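Local coordinates for GH18 chiitnase (Pseudoalteromonas aurantia, PDB 6K7Z), which probably hydrolyses chitin internally as a family 18 endochitinase, cleaving the beta-1,4 bonds between N-acetylglucosamine units, at residues P224-D229 and F262-N267; I5-S10 and M258-S263; W194-D199 and G233-Q238; T239-V244 and K272-S277; V26-L31 and Q70-S75. One frame throughout, in Å; residues are numbered along the deposited sequence.

Contact 1 of 5, residues P224-D229 and F262-N267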
# COMPACT_ATOMS: atom_id res chain seq x y z
N PRO A 224 -4.72 1.38 11.39
CA PRO A 224 -6.11 1.79 11.20
C PRO A 224 -6.38 3.11 11.90
O PRO A 224 -5.85 3.37 12.98
CB PRO A 224 -6.92 0.66 11.86
CG PRO A 224 -5.94 -0.15 12.65
CD PRO A 224 -4.57 0.43 12.52
N VAL A 225 -7.21 3.95 11.28
CA VAL A 225 -7.55 5.23 11.89
C VAL A 225 -8.44 5.01 13.10
O VAL A 225 -8.18 5.54 14.19
CB VAL A 225 -8.20 6.18 10.88
CG1 VAL A 225 -8.58 7.50 11.55
CG2 VAL A 225 -7.28 6.41 9.69
N THR A 226 -9.50 4.23 12.93
CA THR A 226 -10.47 3.97 13.98
C THR A 226 -10.60 2.48 14.23
O THR A 226 -10.16 1.64 13.44
CB THR A 226 -11.86 4.49 13.63
OG1 THR A 226 -12.35 3.78 12.47
CG2 THR A 226 -11.83 6.01 13.36
N GLN A 227 -11.31 2.15 15.30
CA GLN A 227 -11.56 0.79 15.61
C GLN A 227 -12.29 0.03 14.46
O GLN A 227 -12.07 -1.13 14.29
CB GLN A 227 -12.45 0.70 16.84
CG GLN A 227 -13.02 -0.68 17.12
CD GLN A 227 -14.44 -0.84 16.61
OE1 GLN A 227 -15.34 -0.05 16.91
NE2 GLN A 227 -14.66 -1.90 15.86
N ASN A 228 -13.18 0.69 13.75
CA ASN A 228 -13.92 -0.03 12.71
C ASN A 228 -13.11 -0.22 11.45
O ASN A 228 -13.61 -0.83 10.50
CB ASN A 228 -15.24 0.71 12.36
CG ASN A 228 -16.20 -0.14 11.53
OD1 ASN A 228 -16.45 0.16 10.36
ND2 ASN A 228 -16.72 -1.21 12.11
N ASP A 229 -11.86 0.25 11.42
CA ASP A 229 -11.03 0.14 10.23
C ASP A 229 -10.26 -1.17 10.13
O ASP A 229 -9.69 -1.46 9.08
CB ASP A 229 -10.06 1.32 10.15
CG ASP A 229 -10.76 2.62 9.77
OD1 ASP A 229 -11.46 2.65 8.72
OD2 ASP A 229 -10.60 3.62 10.50
N PHE A 262 -8.78 6.91 4.62
CA PHE A 262 -8.99 8.36 4.64
C PHE A 262 -10.34 8.75 5.23
O PHE A 262 -10.42 9.64 6.09
CB PHE A 262 -8.84 8.90 3.21
CG PHE A 262 -9.09 10.37 3.11
CD1 PHE A 262 -8.12 11.27 3.53
CD2 PHE A 262 -10.29 10.84 2.61
CE1 PHE A 262 -8.35 12.64 3.45
CE2 PHE A 262 -10.53 12.20 2.52
CZ PHE A 262 -9.56 13.10 2.93
N SER A 263 -11.42 8.13 4.77
CA SER A 263 -12.74 8.63 5.14
C SER A 263 -13.13 8.28 6.57
O SER A 263 -14.24 8.63 7.00
CB SER A 263 -13.79 8.09 4.17
OG SER A 263 -13.78 8.85 2.98
N SER A 264 -12.26 7.63 7.32
CA SER A 264 -12.52 7.38 8.73
C SER A 264 -11.99 8.48 9.64
O SER A 264 -12.25 8.44 10.85
CB SER A 264 -11.88 6.05 9.15
OG SER A 264 -12.48 4.98 8.46
N ASP A 265 -11.25 9.44 9.10
CA ASP A 265 -10.54 10.45 9.89
C ASP A 265 -11.32 11.75 9.87
O ASP A 265 -11.23 12.54 8.92
CB ASP A 265 -9.13 10.66 9.36
CG ASP A 265 -8.40 11.75 10.11
OD1 ASP A 265 -8.85 12.10 11.24
OD2 ASP A 265 -7.39 12.24 9.59
N HIS A 266 -12.04 12.01 10.92
CA HIS A 266 -12.86 13.20 11.10
C HIS A 266 -12.10 14.52 11.12
O HIS A 266 -11.28 14.73 11.93
CB HIS A 266 -13.62 13.06 12.42
CG HIS A 266 -14.72 14.05 12.61
ND1 HIS A 266 -14.75 14.91 13.67
CD2 HIS A 266 -15.82 14.31 11.89
CE1 HIS A 266 -15.81 15.68 13.57
NE2 HIS A 266 -16.48 15.32 12.50
N ASN A 267 -12.43 15.38 10.18
CA ASN A 267 -11.79 16.69 10.05
C ASN A 267 -10.28 16.60 9.86
O ASN A 267 -9.58 17.58 10.04
CB ASN A 267 -12.12 17.61 11.23
CG ASN A 267 -13.55 18.10 11.19
OD1 ASN A 267 -14.21 18.23 12.23
ND2 ASN A 267 -14.05 18.36 9.98
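Ser264 and Asp229 join two loops at the C-terminal ends of neighbouring strands of the family 18 TIM barrel, 219-224 and 256-260. Ser264 OG donates to Asp229 OD1 over 2.6 Å and reaches it on the syn lone pair, the side of the other carboxylate oxygen. Both side chains leave their backbones alike, with the gamma atom opposite the carbonyl carbon (chi1 -74° for Asp229, -64° for Ser264), which turns the hydroxyl and the carboxylate to each other.

The rest is van der Waals packing. Thr226 CG2 lies 3.5 Å from the carbonyl oxygen Ser264 O, and Val225 places CG1 3.9 Å from Asp265 CB, the two side chains meeting at about a right angle.

The next shell fixes the carboxylate. Asp229 OD2 takes two donors from one residue: Thr226 N, at 2.7 Å, uses the anti lone pair, while Thr226 OG1 comes from well above the carboxylate plane. The return bond from Asp229 N to Thr226 O closes the backbone of 226-229 into a type I beta turn. The three bonds accepted by the two oxygens limit rotation of the carboxylate, and the one across the contact links the turn to the short 3-10 segment 262-264. That segment has its own closing bond, from Asp265 N to Phe262 O.

Farther out, Val225 pairs through its backbone with Trp260. Asp265 directs its polar end to the start of helix 269-277, where OD1 accepts from Trp270 N and OD2 from Ile271 N.

Contact 2 of 5, residues I5-S10 and M258-S263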
# COMPACT_ATOMS: atom_id res chain seq x y z
N ILE A 5 0.77 8.69 4.20
CA ILE A 5 0.10 7.96 3.14
C ILE A 5 -1.27 7.53 3.64
O ILE A 5 -1.42 7.15 4.81
CB ILE A 5 0.95 6.75 2.70
CG1 ILE A 5 2.34 7.24 2.27
CG2 ILE A 5 0.27 5.97 1.56
CD1 ILE A 5 3.21 6.20 1.72
N THR A 6 -2.28 7.60 2.77
CA THR A 6 -3.59 7.08 3.14
C THR A 6 -4.18 6.34 1.96
O THR A 6 -3.84 6.61 0.81
CB THR A 6 -4.54 8.19 3.62
OG1 THR A 6 -5.77 7.61 4.08
CG2 THR A 6 -4.82 9.21 2.51
N TYR A 7 -5.08 5.40 2.26
CA TYR A 7 -5.90 4.74 1.25
C TYR A 7 -7.28 5.38 1.19
O TYR A 7 -7.89 5.69 2.21
CB TYR A 7 -6.07 3.26 1.55
CG TYR A 7 -4.84 2.44 1.25
CD1 TYR A 7 -3.79 2.38 2.16
CD2 TYR A 7 -4.73 1.74 0.06
CE1 TYR A 7 -2.66 1.66 1.90
CE2 TYR A 7 -3.58 1.00 -0.22
CZ TYR A 7 -2.56 0.97 0.71
OH TYR A 7 -1.43 0.25 0.47
N TYR A 8 -7.78 5.58 -0.03
CA TYR A 8 -9.12 6.10 -0.24
C TYR A 8 -9.96 4.99 -0.87
O TYR A 8 -9.79 4.66 -2.04
CB TYR A 8 -9.09 7.34 -1.11
CG TYR A 8 -10.43 8.04 -1.22
CD1 TYR A 8 -10.84 8.93 -0.24
CD2 TYR A 8 -11.28 7.82 -2.30
CE1 TYR A 8 -12.04 9.59 -0.32
CE2 TYR A 8 -12.52 8.48 -2.37
CZ TYR A 8 -12.88 9.36 -1.37
OH TYR A 8 -14.09 10.05 -1.40
N ASN A 9 -10.86 4.41 -0.07
CA ASN A 9 -11.81 3.40 -0.56
C ASN A 9 -13.22 3.89 -0.30
O ASN A 9 -13.94 4.18 -1.25
CB ASN A 9 -11.53 2.05 0.11
CG ASN A 9 -12.39 0.92 -0.45
OD1 ASN A 9 -13.18 0.33 0.27
ND2 ASN A 9 -12.22 0.60 -1.74
N SER A 10 -13.65 4.00 0.97
CA SER A 10 -14.94 4.60 1.29
C SER A 10 -14.96 6.07 0.88
O SER A 10 -13.96 6.79 1.02
CB SER A 10 -15.22 4.49 2.79
OG SER A 10 -16.19 5.45 3.17
N MET A 258 1.34 5.21 7.29
CA MET A 258 0.22 4.95 6.39
C MET A 258 -1.04 4.72 7.22
O MET A 258 -0.94 4.29 8.38
CB MET A 258 0.51 3.73 5.49
CG MET A 258 -0.67 3.29 4.60
SD MET A 258 -1.73 2.08 5.44
CE MET A 258 -0.81 0.56 5.22
N ASN A 259 -2.21 5.02 6.67
CA ASN A 259 -3.42 4.65 7.38
C ASN A 259 -4.45 4.02 6.45
O ASN A 259 -4.48 4.27 5.24
CB ASN A 259 -4.06 5.84 8.15
CG ASN A 259 -4.72 6.86 7.23
OD1 ASN A 259 -5.66 6.56 6.49
ND2 ASN A 259 -4.26 8.10 7.32
N TRP A 260 -5.26 3.17 7.05
CA TRP A 260 -6.50 2.69 6.46
C TRP A 260 -7.59 3.22 7.38
O TRP A 260 -7.60 2.85 8.55
CB TRP A 260 -6.54 1.16 6.38
CG TRP A 260 -7.80 0.65 5.74
CD1 TRP A 260 -8.99 0.39 6.37
CD2 TRP A 260 -8.02 0.42 4.35
NE1 TRP A 260 -9.93 -0.02 5.44
CE2 TRP A 260 -9.36 -0.01 4.20
CE3 TRP A 260 -7.20 0.52 3.21
CZ2 TRP A 260 -9.90 -0.34 2.95
CZ3 TRP A 260 -7.74 0.19 1.98
CH2 TRP A 260 -9.08 -0.23 1.85
N GLN A 261 -8.46 4.11 6.92
CA GLN A 261 -8.45 4.71 5.59
C GLN A 261 -8.92 6.16 5.71
O GLN A 261 -9.44 6.56 6.77
CB GLN A 261 -9.37 3.93 4.63
CG GLN A 261 -10.84 3.86 5.07
CD GLN A 261 -11.75 3.30 3.99
OE1 GLN A 261 -11.75 3.79 2.86
NE2 GLN A 261 -12.51 2.26 4.33
N PHE A 262 -8.78 6.91 4.62
CA PHE A 262 -8.99 8.36 4.64
C PHE A 262 -10.34 8.75 5.23
O PHE A 262 -10.42 9.64 6.09
CB PHE A 262 -8.84 8.90 3.21
CG PHE A 262 -9.09 10.37 3.11
CD1 PHE A 262 -8.12 11.27 3.53
CD2 PHE A 262 -10.29 10.84 2.61
CE1 PHE A 262 -8.35 12.64 3.45
CE2 PHE A 262 -10.53 12.20 2.52
CZ PHE A 262 -9.56 13.10 2.93
N SER A 263 -11.42 8.13 4.77
CA SER A 263 -12.74 8.63 5.14
C SER A 263 -13.13 8.28 6.57
O SER A 263 -14.24 8.63 7.00
CB SER A 263 -13.79 8.09 4.17
OG SER A 263 -13.78 8.85 2.98
O HOH W 1 -1.17 8.35 7.28
O HOH W 2 -14.24 0.79 2.79
O HOH W 3 -11.56 6.45 2.55
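Gln261 OE1 is gripped by three donors: Ser10 N at 2.7 Å, Asn9 N at 3.1 Å and more bent (136°), and a water that also binds Ser10 O and Ser263 N. A second water joins Gln261 NE2 to Asn9 OD1, so both ends of the amide are tied to the chain at Asn9-Ser10, just past strand 3-8. Ser263 OG adds a bond to Ser10 O, from above the carbonyl plane.

Toward the N-terminal ends of both segments, the strands run parallel, with Ile5 bridged to Met258 and Thr6 to Asn259. Thr6 OG1 gives its proton to Asn259 OD1 over 2.6 Å, the side chains side by side. Met258, bent at chi2, sets SD at the edge of the Tyr7 ring, 3.7 Å from Tyr7 CE1, a Met-aromatic contact. Trp260 CE3 meets Tyr7 CB at 3.4 Å; the six-membered ring is inclined 46° to the tyrosine ring. Tyr7 OH binds Asp113.

The peptide before Gln261 is cis, yet Phe262 N reaches Tyr7 O at 2.8 Å, almost straight (175°). First strand pairing with last closes the TIM barrel, and a cis peptide following a tryptophan on the last strand is a hallmark of family 18 chitinases.

Contact 3 of 5, residues W194-D199 and G233-Q238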
# COMPACT_ATOMS: atom_id res chain seq x y z
N TRP A 194 1.50 -8.66 16.06
CA TRP A 194 1.83 -7.25 15.87
C TRP A 194 0.67 -6.33 16.24
O TRP A 194 0.91 -5.22 16.72
CB TRP A 194 2.23 -6.98 14.42
CG TRP A 194 3.48 -7.66 14.05
CD1 TRP A 194 4.74 -7.17 14.15
CD2 TRP A 194 3.59 -8.97 13.49
NE1 TRP A 194 5.64 -8.10 13.68
CE2 TRP A 194 4.96 -9.21 13.28
CE3 TRP A 194 2.66 -9.96 13.15
CZ2 TRP A 194 5.43 -10.41 12.75
CZ3 TRP A 194 3.13 -11.15 12.63
CH2 TRP A 194 4.50 -11.36 12.43
N SER A 195 -0.57 -6.75 15.99
CA SER A 195 -1.73 -5.89 16.17
C SER A 195 -1.77 -5.32 17.58
O SER A 195 -1.77 -6.06 18.56
CB SER A 195 -3.01 -6.66 15.88
OG SER A 195 -3.23 -6.82 14.48
N ALA A 196 -1.78 -3.98 17.66
CA ALA A 196 -1.93 -3.24 18.92
C ALA A 196 -0.85 -3.61 19.93
O ALA A 196 -1.05 -3.51 21.15
CB ALA A 196 -3.32 -3.45 19.53
N ASN A 197 0.32 -4.01 19.43
CA ASN A 197 1.44 -4.45 20.25
C ASN A 197 2.65 -3.59 19.88
O ASN A 197 3.52 -4.02 19.10
CB ASN A 197 1.69 -5.94 20.02
CG ASN A 197 2.79 -6.50 20.88
OD1 ASN A 197 3.57 -5.77 21.49
ND2 ASN A 197 2.88 -7.83 20.91
N PRO A 198 2.74 -2.38 20.42
CA PRO A 198 3.77 -1.43 19.96
C PRO A 198 5.19 -1.97 20.02
O PRO A 198 5.97 -1.74 19.10
CB PRO A 198 3.60 -0.23 20.90
CG PRO A 198 2.23 -0.35 21.45
CD PRO A 198 1.91 -1.81 21.50
N ASP A 199 5.54 -2.66 21.11
CA ASP A 199 6.90 -3.19 21.22
C ASP A 199 7.21 -4.12 20.06
O ASP A 199 8.30 -4.04 19.46
CB ASP A 199 7.06 -3.93 22.55
CG ASP A 199 6.67 -3.08 23.73
OD1 ASP A 199 6.67 -1.84 23.57
OD2 ASP A 199 6.35 -3.64 24.81
N GLY A 233 -5.81 -4.45 15.80
CA GLY A 233 -4.68 -3.55 15.68
C GLY A 233 -4.97 -2.08 15.89
O GLY A 233 -4.03 -1.28 15.82
N TYR A 234 -6.21 -1.69 16.16
CA TYR A 234 -6.45 -0.29 16.46
C TYR A 234 -5.69 0.12 17.71
O TYR A 234 -5.65 -0.59 18.72
CB TYR A 234 -7.94 -0.00 16.65
CG TYR A 234 -8.16 1.35 17.30
CD1 TYR A 234 -8.10 2.53 16.56
CD2 TYR A 234 -8.39 1.45 18.67
CE1 TYR A 234 -8.28 3.77 17.15
CE2 TYR A 234 -8.56 2.68 19.28
CZ TYR A 234 -8.51 3.83 18.52
OH TYR A 234 -8.68 5.05 19.14
N MET A 235 -5.05 1.29 17.63
CA MET A 235 -4.43 1.91 18.77
C MET A 235 -4.78 3.39 18.74
O MET A 235 -4.81 4.00 17.66
CB MET A 235 -2.90 1.75 18.77
CG MET A 235 -2.44 0.32 19.00
SD MET A 235 -0.66 0.25 19.11
CE MET A 235 -0.22 0.68 17.43
N PRO A 236 -5.06 4.00 19.89
CA PRO A 236 -5.27 5.45 19.92
C PRO A 236 -4.04 6.17 19.40
O PRO A 236 -2.92 5.66 19.48
CB PRO A 236 -5.50 5.75 21.42
CG PRO A 236 -5.82 4.44 22.04
CD PRO A 236 -5.08 3.40 21.24
N VAL A 237 -4.25 7.38 18.90
CA VAL A 237 -3.15 8.07 18.24
C VAL A 237 -2.04 8.40 19.24
O VAL A 237 -0.86 8.40 18.87
CB VAL A 237 -3.65 9.31 17.48
CG1 VAL A 237 -3.93 10.41 18.40
CG2 VAL A 237 -2.61 9.77 16.49
N GLN A 238 -2.37 8.61 20.52
CA GLN A 238 -1.31 8.91 21.48
C GLN A 238 -0.42 7.70 21.71
O GLN A 238 0.77 7.85 22.03
CB GLN A 238 -1.88 9.39 22.82
CG GLN A 238 -2.66 8.36 23.64
CD GLN A 238 -4.16 8.47 23.44
OE1 GLN A 238 -4.63 8.94 22.41
NE2 GLN A 238 -4.92 8.07 24.46
O HOH W 4 -1.48 -2.14 15.56
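Ser195 comes first along the chain to touch the opposite loop: its CB lies 3.5 Å from Gly233 CA, where the two backbones are pressed together with their CA atoms 3.8 Å apart. Gly233, at phi 110° and psi 0° and without a side chain, lets the serine come this close. The serine hydroxyl turns to its own neighbourhood, bonding with Ser232 OG and Asn191 N.

Ala196 follows, at the third position of the type II turn that runs from Trp194 to Asn197 and is closed by Asn197 N to Trp194 O. Its amide N-H is linked to the other loop through a water, which accepts from Ala196 N at 2.8 Å and donates to Gly233 O at 2.7 Å. The methyl of Ala196 rests against the flank of Met235, with CB 3.9 Å from Met235 CG.

Asn197 then takes the N-cap position: its OD1 accepts a weak bond from Gln200 N, while ND2 binds Pro193 O. Pro198 begins the helix, and its CG touches Met235 SD at 3.8 Å. In the methionine, CG opposite the carbonyl carbon (chi1 -68°) and an extended chi2 carry the sulfur past Ala196 to the proline ring; the bend at chi3 turns only the terminal methyl CE.

Both loops lead into outer helices of the barrel, 198-209 and 237-251; Met235 wedges between them on Ile201 and Ile240, and Pro198 rests on Glu243 and Val244.

Contact 4 of 5, residues T239-V244 and K272-S277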
# COMPACT_ATOMS: atom_id res chain seq x y z
N THR A 239 -0.96 6.50 21.54
CA THR A 239 -0.16 5.29 21.65
C THR A 239 0.74 5.11 20.43
O THR A 239 1.92 4.76 20.56
CB THR A 239 -1.07 4.09 21.84
OG1 THR A 239 -2.07 4.44 22.83
CG2 THR A 239 -0.28 2.88 22.32
N ILE A 240 0.20 5.37 19.23
CA ILE A 240 1.05 5.32 18.03
C ILE A 240 2.22 6.28 18.18
O ILE A 240 3.38 5.93 17.93
CB ILE A 240 0.23 5.65 16.77
CG1 ILE A 240 -0.87 4.63 16.52
CG2 ILE A 240 1.17 5.77 15.55
CD1 ILE A 240 -1.91 5.12 15.48
N ILE A 241 1.93 7.51 18.61
CA ILE A 241 2.97 8.53 18.69
C ILE A 241 4.03 8.13 19.70
O ILE A 241 5.23 8.10 19.39
CB ILE A 241 2.35 9.90 19.05
CG1 ILE A 241 1.55 10.45 17.87
CG2 ILE A 241 3.42 10.89 19.47
CD1 ILE A 241 0.81 11.72 18.22
N ASN A 242 3.61 7.79 20.92
CA ASN A 242 4.57 7.68 22.00
C ASN A 242 5.13 6.27 22.20
O ASN A 242 6.14 6.13 22.88
CB ASN A 242 3.92 8.19 23.29
CG ASN A 242 3.86 9.71 23.33
OD1 ASN A 242 4.90 10.38 23.37
ND2 ASN A 242 2.64 10.27 23.30
N GLU A 243 4.51 5.24 21.61
CA GLU A 243 5.02 3.88 21.74
C GLU A 243 5.48 3.27 20.43
O GLU A 243 6.09 2.19 20.45
CB GLU A 243 3.96 2.96 22.38
CG GLU A 243 3.45 3.47 23.74
CD GLU A 243 2.82 2.38 24.61
OE1 GLU A 243 3.26 1.21 24.56
OE2 GLU A 243 1.89 2.71 25.39
N VAL A 244 5.24 3.93 19.30
CA VAL A 244 5.75 3.46 18.01
C VAL A 244 6.66 4.51 17.39
O VAL A 244 7.84 4.26 17.15
CB VAL A 244 4.59 3.11 17.05
CG1 VAL A 244 5.13 2.79 15.67
CG2 VAL A 244 3.77 1.97 17.60
N LYS A 272 -3.41 15.20 11.04
CA LYS A 272 -2.75 16.39 11.55
C LYS A 272 -1.87 16.06 12.76
O LYS A 272 -0.72 16.50 12.84
CB LYS A 272 -3.78 17.46 11.89
CG LYS A 272 -4.40 18.14 10.67
CD LYS A 272 -5.49 19.13 11.14
CE LYS A 272 -6.43 19.47 10.02
NZ LYS A 272 -7.50 20.42 10.45
N ALA A 273 -2.40 15.27 13.71
CA ALA A 273 -1.61 14.94 14.89
C ALA A 273 -0.43 14.03 14.54
O ALA A 273 0.67 14.20 15.07
CB ALA A 273 -2.51 14.28 15.95
N ILE A 274 -0.63 13.08 13.66
CA ILE A 274 0.43 12.20 13.28
C ILE A 274 1.51 12.97 12.53
O ILE A 274 2.65 12.80 12.78
CB ILE A 274 -0.09 11.04 12.39
CG1 ILE A 274 -0.85 10.08 13.25
CG2 ILE A 274 1.00 10.32 11.64
CD1 ILE A 274 0.03 9.23 14.13
N ALA A 275 1.10 13.80 11.61
CA ALA A 275 2.06 14.55 10.82
C ALA A 275 2.96 15.41 11.72
O ALA A 275 4.13 15.45 11.60
CB ALA A 275 1.43 15.34 9.71
N GLN A 276 2.32 16.06 12.67
CA GLN A 276 3.01 16.90 13.61
C GLN A 276 4.12 16.10 14.30
O GLN A 276 5.18 16.58 14.52
CB GLN A 276 2.02 17.34 14.66
CG GLN A 276 2.62 18.35 15.60
CD GLN A 276 3.27 19.52 14.90
OE1 GLN A 276 4.49 19.62 14.82
NE2 GLN A 276 2.45 20.44 14.40
N SER A 277 3.83 14.87 14.64
CA SER A 277 4.80 14.04 15.31
C SER A 277 5.94 13.57 14.45
O SER A 277 6.89 13.15 14.94
CB SER A 277 4.13 12.85 15.95
OG SER A 277 3.91 11.87 15.00
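Two outer helices of the TIM barrel, 237-251 and 269-277, pack side by side here through Ile240 and Ile241 on one and Ala273, Ile274 and Ser277 on the other. Their segments run nearly parallel, 24° apart in direction, with axes 10.3 Å from each other, and the buried area is small at 178 Å². Such spacing leaves the backbones apart, and the gap is bridged by side chains, one of which reaches a backbone oxygen of the other helix.

Ile240 CG2 meets Ile274 CD1 at 3.9 Å, the two side chains crossing at about a right angle. Ile274 gets there by a kink: chi1 and chi2 both lie near -74°, so that the chain folds at CG1 and swings CD1 across to the neighbouring helix. The same methyl is 4.2 Å from Ile241 CG1. Ile241 is straighter, extended at chi2 (174°), and its arm reaches across toward the second helix, CD1 ending 4.0 Å from Ala273 O, with Ile241 CG1 4.0 Å from Ser277 OG.

The hydroxyl of Ser277 faces this apolar arm but bonds within its own helix, to Ile274 O at 2.7 Å. That intrahelical bond gives the polar atom a partner while its CB packs on Ile241. On the first helix a wider pi-type turn spans 241-244.

Around the contact, Ile245 of helix 237-251 touches Ile240, Ile274 and Ser277. Ile240 and Val244 lean inward on Phe223 of strand 219-224, and helix 198-209 reaches Glu243 and Val244 through Pro198.

Contact 5 of 5, residues V26-L31 and Q70-S75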
# COMPACT_ATOMS: atom_id res chain seq x y z
N VAL A 26 -1.72 9.57 -1.78
CA VAL A 26 -3.05 9.01 -1.64
C VAL A 26 -3.14 7.81 -2.57
O VAL A 26 -2.90 7.94 -3.78
CB VAL A 26 -4.14 10.04 -1.95
CG1 VAL A 26 -5.49 9.35 -2.03
CG2 VAL A 26 -4.14 11.13 -0.88
N ASN A 27 -3.48 6.65 -2.01
CA ASN A 27 -3.68 5.42 -2.77
C ASN A 27 -5.17 5.25 -3.03
O ASN A 27 -5.94 5.05 -2.09
CB ASN A 27 -3.16 4.19 -2.03
CG ASN A 27 -1.68 4.26 -1.72
OD1 ASN A 27 -0.91 4.86 -2.45
ND2 ASN A 27 -1.28 3.59 -0.63
N LEU A 28 -5.58 5.31 -4.30
CA LEU A 28 -6.97 5.06 -4.63
C LEU A 28 -7.21 3.56 -4.65
O LEU A 28 -6.53 2.82 -5.36
CB LEU A 28 -7.34 5.70 -5.97
CG LEU A 28 -6.91 7.15 -6.11
CD1 LEU A 28 -7.17 7.65 -7.53
CD2 LEU A 28 -7.66 8.02 -5.09
N ALA A 29 -8.18 3.10 -3.86
CA ALA A 29 -8.48 1.68 -3.72
C ALA A 29 -9.89 1.34 -4.22
O ALA A 29 -10.85 1.92 -3.72
CB ALA A 29 -8.33 1.28 -2.25
N PHE A 30 -10.07 0.39 -5.15
CA PHE A 30 -9.05 -0.47 -5.73
C PHE A 30 -9.28 -0.66 -7.23
O PHE A 30 -10.37 -0.44 -7.76
CB PHE A 30 -9.06 -1.87 -5.11
CG PHE A 30 -8.59 -1.93 -3.69
CD1 PHE A 30 -7.24 -1.85 -3.39
CD2 PHE A 30 -9.49 -2.11 -2.65
CE1 PHE A 30 -6.80 -1.92 -2.06
CE2 PHE A 30 -9.06 -2.17 -1.33
CZ PHE A 30 -7.72 -2.08 -1.04
N LEU A 31 -8.24 -1.14 -7.88
CA LEU A 31 -8.33 -1.76 -9.19
C LEU A 31 -8.00 -3.23 -9.00
O LEU A 31 -7.03 -3.55 -8.30
CB LEU A 31 -7.35 -1.08 -10.16
CG LEU A 31 -7.34 -1.51 -11.62
CD1 LEU A 31 -8.62 -1.09 -12.32
CD2 LEU A 31 -6.12 -0.89 -12.31
N GLN A 70 1.04 16.52 -4.17
CA GLN A 70 0.76 15.24 -3.58
C GLN A 70 0.80 14.22 -4.72
O GLN A 70 0.60 14.57 -5.83
CB GLN A 70 -0.59 15.21 -2.88
CG GLN A 70 -0.63 16.02 -1.61
CD GLN A 70 -2.05 16.22 -1.12
OE1 GLN A 70 -2.91 16.40 -1.91
NE2 GLN A 70 -2.25 16.20 0.15
N LYS A 71 1.08 12.97 -4.39
CA LYS A 71 1.11 11.90 -5.38
C LYS A 71 -0.11 11.01 -5.20
O LYS A 71 -0.53 10.72 -4.08
CB LYS A 71 2.39 11.08 -5.27
CG LYS A 71 3.66 11.93 -5.30
CD LYS A 71 4.76 11.26 -6.11
CE LYS A 71 5.95 12.19 -6.36
NZ LYS A 71 7.09 11.46 -6.97
N VAL A 72 -0.67 10.58 -6.32
CA VAL A 72 -1.90 9.80 -6.34
C VAL A 72 -1.60 8.52 -7.10
O VAL A 72 -1.23 8.57 -8.28
CB VAL A 72 -3.05 10.56 -7.00
CG1 VAL A 72 -4.34 9.77 -6.87
CG2 VAL A 72 -3.20 11.96 -6.39
N LEU A 73 -1.76 7.39 -6.42
CA LEU A 73 -1.53 6.08 -7.00
C LEU A 73 -2.84 5.33 -7.12
O LEU A 73 -3.79 5.59 -6.37
CB LEU A 73 -0.57 5.24 -6.15
CG LEU A 73 0.71 5.89 -5.63
CD1 LEU A 73 1.59 4.83 -4.98
CD2 LEU A 73 1.46 6.60 -6.73
N ILE A 74 -2.89 4.38 -8.04
CA ILE A 74 -3.96 3.40 -8.05
C ILE A 74 -3.46 2.18 -7.29
O ILE A 74 -2.33 1.71 -7.51
CB ILE A 74 -4.41 3.06 -9.49
CG1 ILE A 74 -5.62 2.12 -9.46
CG2 ILE A 74 -3.26 2.48 -10.35
CD1 ILE A 74 -6.87 2.77 -8.88
N SER A 75 -4.26 1.70 -6.34
CA SER A 75 -3.90 0.50 -5.60
C SER A 75 -4.52 -0.70 -6.31
O SER A 75 -5.74 -0.77 -6.48
CB SER A 75 -4.37 0.57 -4.15
OG SER A 75 -3.86 -0.53 -3.43
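Leu28 has CG opposite its carbonyl carbon (chi1 -49°) and an extended chi2, whereas Val72 carries CG1 opposite its backbone N (chi1 -174°); the two branches therefore converge, with Leu28 CD1 3.6 Å from Val72 CG1. Ile74 CG1, opposite its backbone N, comes 3.7 Å from Leu31 CB, and the bend at chi2 (66°) then lays Ile74 CD1 beside Leu28 O at 3.5 Å. Val26, Leu28, Val72 and Ile74 point to the same face of the sheet, where Ile62 and Met65 of helix 56-67 pack.

The backbones alternate donors and acceptors as parallel strands of a TIM barrel do: Val26 N to Lys71 O, Leu73 N to Val26 O, Leu28 N to Leu73 O, and Ser75 N to Leu28 O at 2.7 Å. The peptide before Phe30 is cis, and past it Leu31 N bonds to Ser75 O at 2.9 Å.

On the barrel-interior face, Asn27 and Leu73 lie side by side, with Asn27 OD1 3.6 Å from Leu73 CD1. Ser75 OG sits at the edge of the Phe30 ring, 3.5 Å from Phe30 CE1, and bonds to OD2 of Asp113, which lies on strand 111-115 in a sequence that fits the family DxxDxDxE motif.

Overall arrangement
All five contacts belong to one TIM barrel. Contacts 2 and 5, about 9 Å apart between centres, lie in its sheet as neighbours, since strands 3-8 and 25-33 pair; contact 5 is nested in the long loop that contact 2 closes by pairing the first barrel strand with the last. Contact 1, its centre about 8 Å from that of contact 2, shares Phe262 and Ser263 with it and ties the loops after strands 219-224 and 256-260. Contacts 3 and 4 sit outward, centres about 11 Å apart, and both use helix 237-251. Contacts 3 and 5 are farthest apart, about 25 Å between centres. Together they link the barrel interior, which probably includes the chitin site, to loops and outer helices.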